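Local coordinates for sugar ABC transporter substrate-binding protein, BlMnBP1 (Bifidobacterium animalis subsp. lactis ATCC 27673, PDB 6I5R) that binds mannobiose and probably delivers manno-oligosaccharides from beta-mannan to a sugar ABC transporter as its extracellular solute-binding protein, at residues Ile27-Thr32 / Phe340-Thr345; Val116-Gly119 / Glu123-Lys126; Gly201-Tyr206 / Lys245-Ala250; Glu227-Asp232 / Gln434-Ala439. One frame throughout, in Å; residues are numbered along the deposited sequence.

Overall arrangement
From the N terminus, the loop 27-32 comes first. Contact 1 joins it to helix 331-346, 308 residues later, and so closes a long loop that holds contacts 2 and 3. Contact 2 closes a very short loop, between 116-119 and 123-126. It touches contact 1 where Tyr118 OH packs on Val341 CG2, 3.8 Å away. On the opposite side of the chain's centre from contact 1, contact 3 joins the 3-10 turn at 202-205 to helix 239-252. Contact 4 opens at 227-232, before contact 3 has closed, so the two cross. It ends on helix 425-443 near the C terminus, and it also crosses contact 1. The centres of contacts 3 and 4 lie about 16 Å apart.

Contact 1: Ile27-Thr32 / Phe340-Thr345; sequences IKLGET and FVKWMT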
loop_
_atom_site.group_PDB
_atom_site.type_symbol
_atom_site.label_atom_id
_atom_site.label_comp_id
_atom_site.label_asym_id
_atom_site.label_seq_id
_atom_site.Cartn_x
_atom_site.Cartn_y
_atom_site.Cartn_z
ATOM N N ILE A 27 -12.036 5.337 -24.344
ATOM C CA ILE A 27 -12.921 6.336 -23.755
ATOM C C ILE A 27 -12.337 7.714 -24.017
ATOM O O ILE A 27 -11.186 7.987 -23.649
ATOM C CB ILE A 27 -13.090 6.083 -22.245
ATOM C CG1 ILE A 27 -13.766 4.741 -22.005
ATOM C CG2 ILE A 27 -13.885 7.195 -21.588
ATOM C CD1 ILE A 27 -13.827 4.395 -20.570
ATOM N N LYS A 28 -13.157 8.599 -24.582
ATOM C CA LYS A 28 -12.838 10.015 -24.719
ATOM C C LYS A 28 -13.597 10.780 -23.650
ATOM O O LYS A 28 -14.794 11.066 -23.821
ATOM C CB LYS A 28 -13.233 10.478 -26.116
ATOM C CG LYS A 28 -12.545 9.748 -27.336
ATOM C CD LYS A 28 -13.329 10.108 -28.647
ATOM C CE LYS A 28 -12.490 9.738 -29.868
ATOM N NZ LYS A 28 -13.259 9.817 -31.160
ATOM N N LEU A 29 -12.929 11.075 -22.537
ATOM C CA LEU A 29 -13.603 11.761 -21.439
ATOM C C LEU A 29 -14.242 13.087 -21.888
ATOM O O LEU A 29 -13.573 13.962 -22.471
ATOM C CB LEU A 29 -12.638 12.019 -20.290
ATOM C CG LEU A 29 -12.237 10.840 -19.480
ATOM C CD1 LEU A 29 -11.143 11.251 -18.461
ATOM C CD2 LEU A 29 -13.435 10.235 -18.742
ATOM N N GLY A 30 -15.549 13.258 -21.595
ATOM C CA GLY A 30 -16.292 14.422 -22.056
ATOM C C GLY A 30 -17.084 14.168 -23.301
ATOM O O GLY A 30 -17.960 14.966 -23.640
ATOM N N GLU A 31 -16.834 13.064 -23.972
ATOM C CA GLU A 31 -17.607 12.722 -25.154
ATOM C C GLU A 31 -18.242 11.351 -25.040
ATOM O O GLU A 31 -19.463 11.190 -25.289
ATOM C CB GLU A 31 -16.681 12.811 -26.374
ATOM C CG GLU A 31 -16.272 14.250 -26.639
ATOM C CD GLU A 31 -17.426 15.123 -27.077
ATOM O OE1 GLU A 31 -18.505 14.554 -27.396
ATOM O OE2 GLU A 31 -17.258 16.376 -27.111
ATOM N N THR A 32 -17.449 10.358 -24.648
ATOM C CA THR A 32 -17.961 9.005 -24.499
ATOM C C THR A 32 -18.908 8.899 -23.312
ATOM O O THR A 32 -18.654 9.470 -22.251
ATOM C CB THR A 32 -16.815 8.013 -24.297
ATOM O OG1 THR A 32 -15.807 8.271 -25.279
ATOM C CG2 THR A 32 -17.297 6.557 -24.398
ATOM N N PHE A 340 -15.803 6.941 -14.794
ATOM C CA PHE A 340 -15.406 7.549 -13.528
ATOM C C PHE A 340 -13.976 7.162 -13.141
ATOM O O PHE A 340 -13.215 7.995 -12.643
ATOM C CB PHE A 340 -16.394 7.158 -12.418
ATOM C CG PHE A 340 -16.035 7.745 -11.084
ATOM C CD1 PHE A 340 -16.178 9.104 -10.861
ATOM C CD2 PHE A 340 -15.533 6.951 -10.075
ATOM C CE1 PHE A 340 -15.807 9.667 -9.666
ATOM C CE2 PHE A 340 -15.163 7.515 -8.854
ATOM C CZ PHE A 340 -15.314 8.871 -8.655
ATOM N N VAL A 341 -13.591 5.900 -13.338
ATOM C CA VAL A 341 -12.212 5.517 -13.032
ATOM C C VAL A 341 -11.240 6.299 -13.905
ATOM O O VAL A 341 -10.210 6.799 -13.439
ATOM C CB VAL A 341 -12.023 3.999 -13.205
ATOM C CG1 VAL A 341 -10.547 3.638 -13.174
ATOM C CG2 VAL A 341 -12.765 3.244 -12.131
ATOM N N LYS A 342 -11.528 6.405 -15.193
ATOM C CA LYS A 342 -10.604 7.135 -16.043
ATOM C C LYS A 342 -10.560 8.605 -15.650
ATOM O O LYS A 342 -9.492 9.232 -15.688
ATOM C CB LYS A 342 -10.991 6.991 -17.513
ATOM C CG LYS A 342 -9.957 7.581 -18.478
ATOM C CD LYS A 342 -10.104 7.003 -19.897
ATOM C CE LYS A 342 -8.944 7.381 -20.799
ATOM N NZ LYS A 342 -9.075 6.754 -22.150
ATOM N N TRP A 343 -11.709 9.169 -15.271
ATOM C CA TRP A 343 -11.734 10.546 -14.788
ATOM C C TRP A 343 -10.892 10.669 -13.524
ATOM O O TRP A 343 -10.101 11.609 -13.373
ATOM C CB TRP A 343 -13.185 11.027 -14.535
ATOM C CG TRP A 343 -13.195 12.488 -14.129
ATOM C CD1 TRP A 343 -13.139 13.569 -14.961
ATOM C CD2 TRP A 343 -13.159 13.009 -12.799
ATOM N NE1 TRP A 343 -13.107 14.727 -14.229
ATOM C CE2 TRP A 343 -13.124 14.412 -12.898
ATOM C CE3 TRP A 343 -13.189 12.426 -11.529
ATOM C CZ2 TRP A 343 -13.067 15.244 -11.775
ATOM C CZ3 TRP A 343 -13.166 13.259 -10.408
ATOM C CH2 TRP A 343 -13.098 14.647 -10.543
ATOM N N MET A 344 -11.079 9.740 -12.583
ATOM C CA MET A 344 -10.244 9.736 -11.389
ATOM C C MET A 344 -8.767 9.700 -11.763
ATOM O O MET A 344 -7.953 10.441 -11.201
ATOM C CB MET A 344 -10.598 8.543 -10.505
ATOM C CG MET A 344 -11.862 8.714 -9.674
ATOM S SD MET A 344 -11.882 10.176 -8.610
ATOM C CE MET A 344 -10.411 9.953 -7.564
ATOM N N THR A 345 -8.407 8.850 -12.726
ATOM C CA THR A 345 -7.004 8.664 -13.076
ATOM C C THR A 345 -6.433 9.879 -13.790
ATOM O O THR A 345 -5.354 10.356 -13.439
ATOM C CB THR A 345 -6.836 7.416 -13.948
ATOM O OG1 THR A 345 -7.339 6.283 -13.241
ATOM C CG2 THR A 345 -5.372 7.191 -14.275
#
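Ile27 and Lys342 make the one hydrogen bond between the loop 27-32 and the helix segment 340-345. Lys342 NZ donates it to Ile27 O at 2.9 Å. The donor lies in the carbonyl plane, on a lone pair, with a C=O...N angle of 138°. The same ammonium also bonds Tyr24 O and makes a cation-pi contact with the Tyr24 ring, which is likely to offset the buried charge. CG of Lys342 stands anti to the backbone N (chi1 -172°) and the chain beyond is extended, which carries NZ out to the loop.

The contact fastens the N-terminal segment ahead of strand 38-44 onto helix 331-346 of the solute-binding fold. Helix 59-69 adds Met69, which touches both Leu29 and Trp343.

The remaining contacts are apolar. The Lys342 chain runs antiparallel alongside Ile27, with CD 3.9 Å from Ile27 CB. Leu29 CD1 meets the helix backbone, 3.8 Å from Trp343 CA. Leu29 CD2 meets the side chain, 4.3 Å from Trp343 CB. Leu29 CD1 also packs on Lys342 CG at 3.9 Å. Without the lysine chain, as with an alanine here, Ile27 O would probably lose this donor and a gap would open beside Ile27 and Leu29.

Contact 2: Val116-Gly119 / Glu123-Lys126; sequences VPYG and EMEK
Met124 packs on Tyr118 and Gly119 in a small, buried, apolar contact between near neighbours in sequence. It lies where the chain leaves a loop, enters the short strand 119-120 and turns at once into the short helix 121-124. Strand 119-120 pairs antiparallel with strand 139-155 of the mixed sheet, and both Tyr118 and Gly119 make backbone hydrogen bonds to Thr140. Met124 lies back over the chain that leads into its helix.

The Met124 side chain is bent at both chi2 and chi3. These two bends curl the thioether over to Tyr118. Its CG lies 3.7 Å from Gly119 O, SD is 4.0 Å from Tyr118 CB, and the methyl CE comes closest to that same CB, at 3.8 Å. CE approaches the phenol ring obliquely.

Gly119 has phi 150° and psi 166°. Here a CB would collide with Tyr118 O and crowd Met124 SD, so only a residue without one fits easily. The Tyr118 ring leads away from Met124, and its OH is hydrogen-bonded to Tyr323 O in strand 314-325. Ile143 of strand 139-155 touches both Tyr118 and Met124.

No hydrogen bond or salt bridge joins the two segments. The contact therefore rests on the fit of one bent thioether against a backbone and a CB. Its hold comes from shape and burial. The hydroxyl bond to Tyr323 O and the packing of Ile143, Ile325, Met338 and Val341 on Tyr118 probably both restrain the tyrosine.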
loop_
_atom_site.group_PDB
_atom_site.type_symbol
_atom_site.label_atom_id
_atom_site.label_comp_id
_atom_site.label_asym_id
_atom_site.label_seq_id
_atom_site.Cartn_x
_atom_site.Cartn_y
_atom_site.Cartn_z
ATOM N N VAL A 116 -14.240 -6.441 -14.335
ATOM C CA VAL A 116 -14.243 -6.126 -15.769
ATOM C C VAL A 116 -12.813 -5.877 -16.231
ATOM O O VAL A 116 -12.111 -5.057 -15.628
ATOM C CB VAL A 116 -15.105 -4.897 -16.038
ATOM C CG1 VAL A 116 -15.082 -4.547 -17.537
ATOM C CG2 VAL A 116 -16.524 -5.110 -15.538
ATOM N N PRO A 117 -12.352 -6.504 -17.307
ATOM C CA PRO A 117 -11.034 -6.133 -17.845
ATOM C C PRO A 117 -11.107 -4.749 -18.474
ATOM O O PRO A 117 -12.033 -4.445 -19.227
ATOM C CB PRO A 117 -10.740 -7.232 -18.882
ATOM C CG PRO A 117 -12.088 -7.770 -19.270
ATOM C CD PRO A 117 -13.014 -7.568 -18.091
ATOM N N TYR A 118 -10.157 -3.888 -18.099
ATOM C CA TYR A 118 -10.045 -2.570 -18.700
ATOM C C TYR A 118 -9.524 -2.647 -20.127
ATOM O O TYR A 118 -9.760 -1.719 -20.898
ATOM C CB TYR A 118 -9.093 -1.672 -17.896
ATOM C CG TYR A 118 -9.660 -1.228 -16.572
ATOM C CD1 TYR A 118 -10.550 -0.164 -16.489
ATOM C CD2 TYR A 118 -9.292 -1.863 -15.397
ATOM C CE1 TYR A 118 -11.072 0.239 -15.267
ATOM C CE2 TYR A 118 -9.830 -1.502 -14.203
ATOM C CZ TYR A 118 -10.699 -0.449 -14.120
ATOM O OH TYR A 118 -11.196 -0.110 -12.885
ATOM N N GLY A 119 -8.813 -3.706 -20.476
ATOM C CA GLY A 119 -8.141 -3.795 -21.761
ATOM C C GLY A 119 -6.895 -4.653 -21.665
ATOM O O GLY A 119 -6.434 -4.994 -20.587
ATOM N N GLU A 123 -1.857 -2.776 -24.126
ATOM C CA GLU A 123 -2.485 -1.511 -24.509
ATOM C C GLU A 123 -2.603 -0.570 -23.317
ATOM O O GLU A 123 -2.465 0.650 -23.469
ATOM C CB GLU A 123 -3.871 -1.751 -25.146
ATOM C CG GLU A 123 -3.812 -2.204 -26.621
ATOM C CD GLU A 123 -3.042 -1.221 -27.508
ATOM O OE1 GLU A 123 -3.485 -0.061 -27.662
ATOM O OE2 GLU A 123 -1.961 -1.607 -28.014
ATOM N N MET A 124 -2.881 -1.108 -22.121
ATOM C CA MET A 124 -3.041 -0.255 -20.952
ATOM C C MET A 124 -1.723 0.418 -20.581
ATOM O O MET A 124 -1.708 1.580 -20.164
ATOM C CB MET A 124 -3.595 -1.068 -19.785
ATOM C CG MET A 124 -5.021 -1.581 -19.999
ATOM S SD MET A 124 -6.187 -0.201 -20.138
ATOM C CE MET A 124 -6.085 0.514 -18.480
ATOM N N GLU A 125 -0.607 -0.284 -20.747
ATOM C CA GLU A 125 0.662 0.323 -20.354
ATOM C C GLU A 125 0.979 1.558 -21.186
ATOM O O GLU A 125 1.903 2.297 -20.839
ATOM C CB GLU A 125 1.788 -0.714 -20.438
ATOM C CG GLU A 125 2.298 -1.013 -21.812
ATOM C CD GLU A 125 3.425 -2.047 -21.810
ATOM O OE1 GLU A 125 4.095 -2.210 -22.871
ATOM O OE2 GLU A 125 3.610 -2.699 -20.759
ATOM N N LYS A 126 0.253 1.784 -22.280
ATOM C CA LYS A 126 0.411 3.011 -23.046
ATOM C C LYS A 126 -0.276 4.206 -22.387
ATOM O O LYS A 126 0.022 5.348 -22.746
ATOM C CB LYS A 126 -0.148 2.834 -24.460
ATOM C CG LYS A 126 0.448 1.652 -25.222
ATOM C CD LYS A 126 -0.027 1.541 -26.700
ATOM C CE LYS A 126 0.581 0.289 -27.337
ATOM N NZ LYS A 126 0.253 0.040 -28.758
#

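Contact 3: Gly201-Tyr206 / Lys245-Ala250; sequences GAWDQY and KTLYDA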
loop_
_atom_site.group_PDB
_atom_site.type_symbol
_atom_site.label_atom_id
_atom_site.label_comp_id
_atom_site.label_asym_id
_atom_site.label_seq_id
_atom_site.Cartn_x
_atom_site.Cartn_y
_atom_site.Cartn_z
ATOM N N GLY A 201 0.127 -5.124 8.629
ATOM C CA GLY A 201 0.407 -5.775 7.358
ATOM C C GLY A 201 1.318 -4.960 6.452
ATOM O O GLY A 201 1.968 -5.519 5.562
ATOM N N ALA A 202 1.339 -3.636 6.632
ATOM C CA ALA A 202 2.183 -2.753 5.828
ATOM C C ALA A 202 3.655 -3.120 5.908
ATOM O O ALA A 202 4.414 -2.830 4.974
ATOM C CB ALA A 202 1.971 -1.299 6.275
ATOM N N TRP A 203 4.080 -3.785 6.988
ATOM C CA TRP A 203 5.480 -4.169 7.066
ATOM C C TRP A 203 5.889 -5.082 5.915
ATOM O O TRP A 203 7.067 -5.108 5.545
ATOM C CB TRP A 203 5.761 -4.822 8.420
ATOM C CG TRP A 203 5.862 -3.800 9.498
ATOM C CD1 TRP A 203 4.832 -3.182 10.140
ATOM C CD2 TRP A 203 7.069 -3.245 10.032
ATOM N NE1 TRP A 203 5.327 -2.279 11.068
ATOM C CE2 TRP A 203 6.698 -2.304 11.014
ATOM C CE3 TRP A 203 8.432 -3.451 9.772
ATOM C CZ2 TRP A 203 7.644 -1.567 11.735
ATOM C CZ3 TRP A 203 9.363 -2.728 10.498
ATOM C CH2 TRP A 203 8.963 -1.789 11.456
ATOM N N ASP A 204 4.936 -5.795 5.302
ATOM C CA ASP A 204 5.254 -6.626 4.151
ATOM C C ASP A 204 5.634 -5.794 2.932
ATOM O O ASP A 204 6.161 -6.338 1.960
ATOM C CB ASP A 204 4.065 -7.516 3.766
ATOM C CG ASP A 204 3.775 -8.638 4.776
ATOM O OD1 ASP A 204 4.580 -8.880 5.694
ATOM O OD2 ASP A 204 2.726 -9.298 4.632
ATOM N N GLN A 205 5.368 -4.490 2.964
ATOM C CA GLN A 205 5.632 -3.644 1.814
ATOM C C GLN A 205 7.100 -3.320 1.650
ATOM O O GLN A 205 7.472 -2.732 0.630
ATOM C CB GLN A 205 4.842 -2.348 1.944
ATOM C CG GLN A 205 3.337 -2.582 1.915
ATOM C CD GLN A 205 2.524 -1.333 2.175
ATOM O OE1 GLN A 205 3.064 -0.247 2.383
ATOM N NE2 GLN A 205 1.196 -1.487 2.177
ATOM N N TYR A 206 7.933 -3.705 2.608
ATOM C CA TYR A 206 9.343 -3.336 2.595
ATOM C C TYR A 206 10.276 -4.481 2.257
ATOM O O TYR A 206 11.481 -4.249 2.071
ATOM C CB TYR A 206 9.751 -2.774 3.965
ATOM C CG TYR A 206 8.911 -1.593 4.326
ATOM C CD1 TYR A 206 7.641 -1.765 4.841
ATOM C CD2 TYR A 206 9.353 -0.321 4.111
ATOM C CE1 TYR A 206 6.838 -0.701 5.127
ATOM C CE2 TYR A 206 8.557 0.755 4.408
ATOM C CZ TYR A 206 7.301 0.565 4.932
ATOM O OH TYR A 206 6.495 1.655 5.207
ATOM N N LYS A 245 12.902 -8.036 11.703
ATOM C CA LYS A 245 13.710 -7.844 12.901
ATOM C C LYS A 245 13.734 -6.378 13.324
ATOM O O LYS A 245 13.918 -6.080 14.503
ATOM C CB LYS A 245 15.131 -8.351 12.658
ATOM C CG LYS A 245 16.087 -8.162 13.834
ATOM C CD LYS A 245 17.418 -8.833 13.497
ATOM C CE LYS A 245 18.247 -9.159 14.767
ATOM N NZ LYS A 245 18.666 -7.906 15.456
ATOM N N THR A 246 13.589 -5.454 12.385
ATOM C CA THR A 246 13.458 -4.053 12.773
ATOM C C THR A 246 12.267 -3.860 13.698
ATOM O O THR A 246 12.374 -3.223 14.753
ATOM C CB THR A 246 13.316 -3.179 11.533
ATOM O OG1 THR A 246 14.539 -3.207 10.780
ATOM C CG2 THR A 246 12.991 -1.747 11.939
ATOM N N LEU A 247 11.110 -4.389 13.308
ATOM C CA LEU A 247 9.939 -4.269 14.169
ATOM C C LEU A 247 10.162 -5.017 15.478
ATOM O O LEU A 247 9.888 -4.491 16.561
ATOM C CB LEU A 247 8.696 -4.805 13.467
ATOM C CG LEU A 247 7.452 -4.858 14.335
ATOM C CD1 LEU A 247 7.011 -3.506 14.790
ATOM C CD2 LEU A 247 6.331 -5.518 13.518
ATOM N N TYR A 248 10.642 -6.260 15.383
ATOM C CA TYR A 248 10.884 -7.070 16.573
ATOM C C TYR A 248 11.781 -6.325 17.560
ATOM O O TYR A 248 11.463 -6.208 18.744
ATOM C CB TYR A 248 11.526 -8.416 16.194
ATOM C CG TYR A 248 11.721 -9.343 17.376
ATOM C CD1 TYR A 248 12.767 -9.151 18.268
ATOM C CD2 TYR A 248 10.842 -10.385 17.626
ATOM C CE1 TYR A 248 12.924 -9.943 19.369
ATOM C CE2 TYR A 248 11.015 -11.223 18.721
ATOM C CZ TYR A 248 12.061 -10.980 19.599
ATOM O OH TYR A 248 12.261 -11.772 20.705
ATOM N N ASP A 249 12.905 -5.815 17.073
ATOM C CA ASP A 249 13.875 -5.191 17.973
ATOM C C ASP A 249 13.322 -3.921 18.586
ATOM O O ASP A 249 13.582 -3.623 19.757
ATOM C CB ASP A 249 15.166 -4.863 17.217
ATOM C CG ASP A 249 16.020 -6.078 16.972
ATOM O OD1 ASP A 249 15.733 -7.146 17.560
ATOM O OD2 ASP A 249 16.965 -5.957 16.165
ATOM N N ALA A 250 12.607 -3.124 17.797
ATOM C CA ALA A 250 12.054 -1.881 18.320
ATOM C C ALA A 250 11.116 -2.151 19.488
ATOM O O ALA A 250 11.096 -1.395 20.465
ATOM C CB ALA A 250 11.315 -1.135 17.212
#
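Trp203 and Leu247 carry this contact, and Thr246 adds a smaller share. The indole of Trp203 points from the 3-10 turn 202-205 at helix 239-252 and lies against the side of that helix. Leu247 CB sits over one face of the six-membered ring of Trp203. It is 3.6 Å from the ring centroid and only 11° off the ring normal, almost straight above the centroid, in a CH-pi contact. With chi1 at 174°, Leu247 turns its CG away from its own backbone N, and the side chain runs on over the indole toward the pyrrole end. CD1 meets CZ2 of Trp203 at 3.7 Å, and Leu247 CD2 comes to 4.1 Å from Trp203 CE2.

Thr246 approaches differently. Its CG2 is at the edge of the indole, near the ring plane, 4.0 Å from Trp203 CZ3. One residue thus lies over the ring and the next at its rim. The threonine hydroxyl is engaged within its own helix, by a hydrogen bond to Ala242 O. No hydrogen bond crosses between the two segments.

Phe305 touches both Trp203 and Thr246. Helix 239-252 packs on helix 409-420 through Leu247 and Ile411, and on helix 171-184 through Thr246, which meets Pro171 and Phe174. Tyr248 also meets helix 425-443. The Trp203 indole is set against helix 239-252 from the turn that follows helix 197-201.

Contact 4: Glu227-Asp232 / Gln434-Ala439; sequences EPFKKD and QKWAKA
Trp436 of helix 425-443 packs against Pro228 and Phe229, the two central residues of a type I turn from Glu227 to Lys230. A chi1 of -168° places its CG opposite the backbone N and sends the indole out from the helix to the turn.

At the base, Trp436 CB lies near the plane of the Phe229 ring, at its edge, 4.1 Å from Phe229 CE2. Trp436 CG is next. It meets Phe229 CE2 and also Pro228 CD. Trp436 CD1 is approached more closely: Pro228 CD stands 3.3 Å from it. Trp436 NE1 has Pro228 CG at 3.5 Å and gives its hydrogen bond to Leu222 O, outside the turn. At the fusion bond, Trp436 CD2 has Phe229 CE2 at 4.2 Å, and Trp436 CE2 has Pro228 CG at 4.1 Å. The close contacts with the turn end on this five-membered ring. Val395, Asn396 and Ser399 of helix 391-399 also touch the Trp436 side chain.

Two ring contacts result. Pro228 CG lies over the indole face, 3.8 Å from the five-membered centroid of Trp436, in a CH-pi contact. The Phe229 ring turns its edge to the face of the Trp436 five-membered ring, T-shaped, with the two planes at 76°.

A serine in place of Trp436 would probably open a gap beside Pro228 and Phe229 and leave Leu222 O without its indole donor. Between the two segments the attraction is dispersion, the Pro228 CH-pi contact and the edge-to-face pair. Polar ties lie just outside them: Phe229 N bonds Asn433 OD1 on the same helix, and Leu222 O satisfies the indole N-H.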
loop_
_atom_site.group_PDB
_atom_site.type_symbol
_atom_site.label_atom_id
_atom_site.label_comp_id
_atom_site.label_asym_id
_atom_site.label_seq_id
_atom_site.Cartn_x
_atom_site.Cartn_y
_atom_site.Cartn_z
ATOM N N GLU A 227 13.128 -20.703 1.708
ATOM C CA GLU A 227 13.246 -20.067 3.023
ATOM C C GLU A 227 13.661 -18.606 2.868
ATOM O O GLU A 227 14.769 -18.194 3.263
ATOM C CB GLU A 227 14.221 -20.834 3.915
ATOM C CG GLU A 227 13.806 -22.242 4.252
ATOM C CD GLU A 227 14.632 -22.818 5.406
ATOM O OE1 GLU A 227 15.823 -23.186 5.192
ATOM O OE2 GLU A 227 14.104 -22.859 6.539
ATOM N N PRO A 228 12.751 -17.767 2.362
ATOM C CA PRO A 228 13.103 -16.363 2.094
ATOM C C PRO A 228 13.193 -15.485 3.327
ATOM O O PRO A 228 13.674 -14.353 3.220
ATOM C CB PRO A 228 11.973 -15.883 1.178
ATOM C CG PRO A 228 10.771 -16.754 1.581
ATOM C CD PRO A 228 11.369 -18.103 1.953
ATOM N N PHE A 229 12.738 -15.955 4.476
ATOM C CA PHE A 229 12.736 -15.153 5.683
ATOM C C PHE A 229 13.964 -15.382 6.544
ATOM O O PHE A 229 14.117 -14.699 7.559
ATOM C CB PHE A 229 11.452 -15.438 6.445
ATOM C CG PHE A 229 10.239 -15.284 5.583
ATOM C CD1 PHE A 229 9.910 -14.043 5.045
ATOM C CD2 PHE A 229 9.452 -16.371 5.265
ATOM C CE1 PHE A 229 8.768 -13.899 4.231
ATOM C CE2 PHE A 229 8.348 -16.230 4.455
ATOM C CZ PHE A 229 7.999 -15.001 3.942
ATOM N N LYS A 230 14.864 -16.260 6.104
ATOM C CA LYS A 230 16.110 -16.477 6.802
ATOM C C LYS A 230 17.014 -15.254 6.698
ATOM O O LYS A 230 16.968 -14.489 5.733
ATOM C CB LYS A 230 16.840 -17.711 6.243
ATOM C CG LYS A 230 17.444 -17.555 4.865
ATOM C CD LYS A 230 18.164 -18.857 4.422
ATOM C CE LYS A 230 19.363 -19.220 5.358
ATOM N NZ LYS A 230 20.529 -18.321 5.186
ATOM N N LYS A 231 17.865 -15.097 7.705
ATOM C CA LYS A 231 18.894 -14.075 7.654
ATOM C C LYS A 231 19.805 -14.321 6.463
ATOM O O LYS A 231 20.190 -15.462 6.182
ATOM C CB LYS A 231 19.708 -14.097 8.953
ATOM C CG LYS A 231 20.807 -13.043 9.046
ATOM C CD LYS A 231 21.767 -13.319 10.215
ATOM C CE LYS A 231 21.117 -13.254 11.601
ATOM N NZ LYS A 231 22.168 -13.612 12.643
ATOM N N ASP A 232 20.162 -13.237 5.779
ATOM C CA ASP A 232 21.087 -13.297 4.650
ATOM C C ASP A 232 22.508 -13.287 5.222
ATOM O O ASP A 232 22.926 -12.306 5.833
ATOM C CB ASP A 232 20.865 -12.127 3.693
ATOM C CG ASP A 232 21.770 -12.203 2.483
ATOM O OD1 ASP A 232 21.543 -13.085 1.627
ATOM O OD2 ASP A 232 22.740 -11.426 2.415
ATOM N N GLN A 434 9.202 -22.605 7.225
ATOM C CA GLN A 434 8.781 -23.995 7.047
ATOM C C GLN A 434 7.428 -24.070 6.336
ATOM O O GLN A 434 7.220 -24.918 5.449
ATOM C CB GLN A 434 8.782 -24.691 8.422
ATOM C CG GLN A 434 10.207 -24.929 8.923
ATOM C CD GLN A 434 10.389 -25.038 10.437
ATOM O OE1 GLN A 434 9.441 -24.899 11.220
ATOM N NE2 GLN A 434 11.632 -25.280 10.847
ATOM N N LYS A 435 6.522 -23.144 6.652
ATOM C CA LYS A 435 5.242 -23.086 5.960
ATOM C C LYS A 435 5.424 -22.629 4.522
ATOM O O LYS A 435 4.789 -23.168 3.607
ATOM C CB LYS A 435 4.273 -22.156 6.690
ATOM C CG LYS A 435 3.827 -22.724 8.049
ATOM C CD LYS A 435 2.851 -21.849 8.814
ATOM C CE LYS A 435 2.519 -22.486 10.172
ATOM N NZ LYS A 435 1.713 -21.572 11.044
ATOM N N TRP A 436 6.278 -21.624 4.302
ATOM C CA TRP A 436 6.538 -21.163 2.943
ATOM C C TRP A 436 7.236 -22.235 2.132
ATOM O O TRP A 436 6.884 -22.475 0.975
ATOM C CB TRP A 436 7.407 -19.915 2.979
ATOM C CG TRP A 436 7.511 -19.200 1.713
ATOM C CD1 TRP A 436 8.525 -19.289 0.809
ATOM C CD2 TRP A 436 6.610 -18.221 1.214
ATOM N NE1 TRP A 436 8.301 -18.435 -0.237
ATOM C CE2 TRP A 436 7.126 -17.768 -0.009
ATOM C CE3 TRP A 436 5.398 -17.704 1.670
ATOM C CZ2 TRP A 436 6.480 -16.829 -0.780
ATOM C CZ3 TRP A 436 4.772 -16.775 0.913
ATOM C CH2 TRP A 436 5.300 -16.350 -0.309
ATOM N N ALA A 437 8.206 -22.908 2.748
ATOM C CA ALA A 437 8.992 -23.905 2.041
ATOM C C ALA A 437 8.106 -25.021 1.493
ATOM O O ALA A 437 8.321 -25.479 0.367
ATOM C CB ALA A 437 10.081 -24.436 2.968
ATOM N N LYS A 438 7.072 -25.428 2.248
ATOM C CA LYS A 438 6.148 -26.447 1.760
ATOM C C LYS A 438 5.317 -25.902 0.619
ATOM O O LYS A 438 5.047 -26.610 -0.355
ATOM C CB LYS A 438 5.250 -26.947 2.895
ATOM C CG LYS A 438 5.986 -27.951 3.779
ATOM C CD LYS A 438 5.372 -28.147 5.166
ATOM C CE LYS A 438 4.020 -28.807 5.120
ATOM N NZ LYS A 438 3.718 -29.307 6.534
ATOM N N ALA A 439 4.911 -24.636 0.722
ATOM C CA ALA A 439 4.077 -24.032 -0.303
ATOM C C ALA A 439 4.853 -23.829 -1.601
ATOM O O ALA A 439 4.300 -23.994 -2.697
ATOM C CB ALA A 439 3.521 -22.707 0.215
#